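Local coordinates for putative c-1-tetrahydrofolate synthase, cytoplasmic (Leishmania major, PDB 4A26), which probably interconverts one-carbon forms of tetrahydrofolate as a homodimeric, bifunctional methylenetetrahydrofolate dehydrogenase and methenyltetrahydrofolate cyclohydrolase, at residues Arg19-Lys23 against Ala63-Met67. Residues are numbered along the deposited sequence; the frame is centred on the assembly and turned at random.
Sequences RSELK and AEVGM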
ATOM      1  N   ARG A  19      -3.955  27.494   4.135  1.00 29.55           N
ATOM      2  CA  ARG A  19      -5.304  27.904   4.541  1.00 30.38           C
ATOM      3  C   ARG A  19      -5.781  29.117   3.747  1.00 31.50           C
ATOM      4  O   ARG A  19      -6.943  29.178   3.341  1.00 31.78           O
ATOM      5  CB  ARG A  19      -5.369  28.199   6.042  1.00 31.22           C
ATOM      6  CG  ARG A  19      -5.291  26.953   6.921  1.00 30.71           C
ATOM      7  CD  ARG A  19      -5.769  27.229   8.342  1.00 32.21           C
ATOM      8  NE  ARG A  19      -4.947  28.220   9.034  1.00 34.04           N
ATOM      9  CZ  ARG A  19      -3.742  27.985   9.554  1.00 34.94           C
ATOM     10  NH1 ARG A  19      -3.186  26.783   9.461  1.00 35.04           N
ATOM     11  NH2 ARG A  19      -3.079  28.959  10.168  1.00 36.32           N
ATOM     12  N   SER A  20      -4.877  30.070   3.519  1.00 32.50           N
ATOM     13  CA  SER A  20      -5.179  31.252   2.707  1.00 33.78           C
ATOM     14  C   SER A  20      -5.506  30.876   1.264  1.00 33.77           C
ATOM     15  O   SER A  20      -6.438  31.418   0.672  1.00 34.62           O
ATOM     16  CB  SER A  20      -4.001  32.227   2.723  1.00 34.61           C
ATOM     17  OG  SER A  20      -4.212  33.291   1.811  1.00 35.74           O
ATOM     18  N   GLU A  21      -4.727  29.955   0.706  1.00 33.14           N
ATOM     19  CA  GLU A  21      -4.954  29.474  -0.655  1.00 33.21           C
ATOM     20  C   GLU A  21      -6.295  28.757  -0.782  1.00 33.35           C
ATOM     21  O   GLU A  21      -7.028  28.974  -1.751  1.00 34.38           O
ATOM     22  CB  GLU A  21      -3.821  28.546  -1.085  1.00 32.30           C
ATOM     23  CG  GLU A  21      -2.507  29.270  -1.295  1.00 32.49           C
ATOM     24  CD  GLU A  21      -1.300  28.357  -1.208  1.00 31.66           C
ATOM     25  OE1 GLU A  21      -1.450  27.119  -1.320  1.00 30.99           O
ATOM     26  OE2 GLU A  21      -0.184  28.887  -1.030  1.00 31.61           O
ATOM     27  N   LEU A  22      -6.610  27.906   0.194  1.00 32.69           N
ATOM     28  CA  LEU A  22      -7.897  27.211   0.228  1.00 32.73           C
ATOM     29  C   LEU A  22      -9.048  28.202   0.328  1.00 33.94           C
ATOM     30  O   LEU A  22     -10.055  28.065  -0.368  1.00 34.50           O
ATOM     31  CB  LEU A  22      -7.962  26.239   1.408  1.00 31.87           C
ATOM     32  CG  LEU A  22      -7.058  25.009   1.310  1.00 31.03           C
ATOM     33  CD1 LEU A  22      -6.883  24.370   2.679  1.00 30.50           C
ATOM     34  CD2 LEU A  22      -7.617  24.006   0.309  1.00 31.00           C
ATOM     35  N   LYS A  23      -8.891  29.197   1.200  1.00 34.67           N
ATOM     36  CA  LYS A  23      -9.891  30.250   1.367  1.00 36.07           C
ATOM     37  C   LYS A  23     -10.228  30.877   0.018  1.00 37.04           C
ATOM     38  O   LYS A  23     -11.398  30.983  -0.346  1.00 37.78           O
ATOM     39  CB  LYS A  23      -9.384  31.321   2.341  1.00 37.05           C
ATOM     40  CG  LYS A  23     -10.432  32.333   2.791  1.00 38.85           C
ATOM     41  CD  LYS A  23      -9.784  33.548   3.452  1.00 40.70           C
ATOM     42  CE  LYS A  23     -10.828  34.570   3.874  1.00 43.31           C
ATOM     43  NZ  LYS A  23     -10.257  35.940   4.048  1.00 45.85           N
ATOM     44  N   ALA A  63     -13.986  26.974   9.192  1.00 36.62           N
ATOM     45  CA  ALA A  63     -14.665  28.271   9.184  1.00 37.81           C
ATOM     46  C   ALA A  63     -13.798  29.388   8.580  1.00 38.34           C
ATOM     47  O   ALA A  63     -14.322  30.271   7.901  1.00 39.17           O
ATOM     48  CB  ALA A  63     -15.109  28.646  10.592  1.00 38.91           C
ATOM     49  N   GLU A  64     -12.486  29.348   8.831  1.00 37.97           N
ATOM     50  CA  GLU A  64     -11.549  30.337   8.270  1.00 38.59           C
ATOM     51  C   GLU A  64     -11.467  30.288   6.746  1.00 37.56           C
ATOM     52  O   GLU A  64     -11.206  31.307   6.106  1.00 38.52           O
ATOM     53  CB  GLU A  64     -10.139  30.133   8.821  1.00 38.56           C
ATOM     54  CG  GLU A  64      -9.977  30.453  10.294  1.00 40.94           C
ATOM     55  CD  GLU A  64      -8.601  30.074  10.816  1.00 42.27           C
ATOM     56  OE1 GLU A  64      -7.615  30.190  10.048  1.00 42.75           O
ATOM     57  OE2 GLU A  64      -8.513  29.648  11.990  1.00 43.30           O
ATOM     58  N   VAL A  65     -11.670  29.099   6.185  1.00 35.75           N
ATOM     59  CA  VAL A  65     -11.589  28.871   4.742  1.00 35.00           C
ATOM     60  C   VAL A  65     -12.950  29.049   4.039  1.00 35.35           C
ATOM     61  O   VAL A  65     -13.024  29.060   2.813  1.00 35.39           O
ATOM     62  CB  VAL A  65     -10.994  27.459   4.461  1.00 33.57           C
ATOM     63  CG1 VAL A  65     -11.233  27.023   3.030  1.00 33.63           C
ATOM     64  CG2 VAL A  65      -9.507  27.446   4.783  1.00 32.78           C
ATOM     65  N   GLY A  66     -14.017  29.202   4.817  1.00 35.73           N
ATOM     66  CA  GLY A  66     -15.351  29.425   4.265  1.00 36.44           C
ATOM     67  C   GLY A  66     -16.091  28.155   3.885  1.00 35.56           C
ATOM     68  O   GLY A  66     -16.983  28.182   3.034  1.00 36.15           O
ATOM     69  N   MET A  67     -15.723  27.041   4.516  1.00 34.30           N
ATOM     70  CA  MET A  67     -16.419  25.776   4.328  1.00 33.63           C
ATOM     71  C   MET A  67     -17.591  25.677   5.290  1.00 33.96           C
ATOM     72  O   MET A  67     -17.614  26.347   6.325  1.00 34.37           O
ATOM     73  CB  MET A  67     -15.473  24.600   4.570  1.00 32.51           C
ATOM     74  CG  MET A  67     -14.465  24.387   3.467  1.00 32.54           C
ATOM     75  SD  MET A  67     -13.370  22.996   3.793  1.00 32.18           S
ATOM     76  CE  MET A  67     -12.421  22.964   2.271  1.00 31.51           C
TER
HETATM   77  O   HOH W   1     -13.250  31.414   1.446  1.00 24.50           O
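V65 lies against the flank of helix 11-32, its two methyls spread over the turn from R19 to K23. Both sit beside L22 CB: CG1, anti to the backbone N (chi1 164°), is 3.7 Å from L22 CB and reaches on to the L22-K23 peptide, while CG2 extends to the R19 carbonyl, 3.4 Å from R19 O, an oxygen already accepting the helical bond from K23 N. Beyond CB, L22 turns away from V65, and its side chain touches L286, E287 and L290 of helix 279-297; M67 also touches L286. K23 can be followed outward: CB sits 4.1 Å from V65 CA, CG comes to 3.6 Å from E64 O, CD and CE run on past that same carbonyl, and the extended chain carries NZ off the 63-67 segment. At the backbone end of K23 a water donates to both K23 O (2.6 Å) and V65 O. One turn back toward the N terminus, R19 bends at chi3 and brings NE to 3.5 Å from E64 OE1, a salt bridge with a weak, bent hydrogen bond (135°) and the guanidinium and carboxylate planes almost perpendicular. Just after V65, G66 takes positive phi in a Schellman motif, where the chain turns toward strand 68-74 of the catalytic domain. In this small mixed contact the water links two carbonyls that cannot bond each other directly, and the R19-E64 pair probably adds mainly electrostatic attraction.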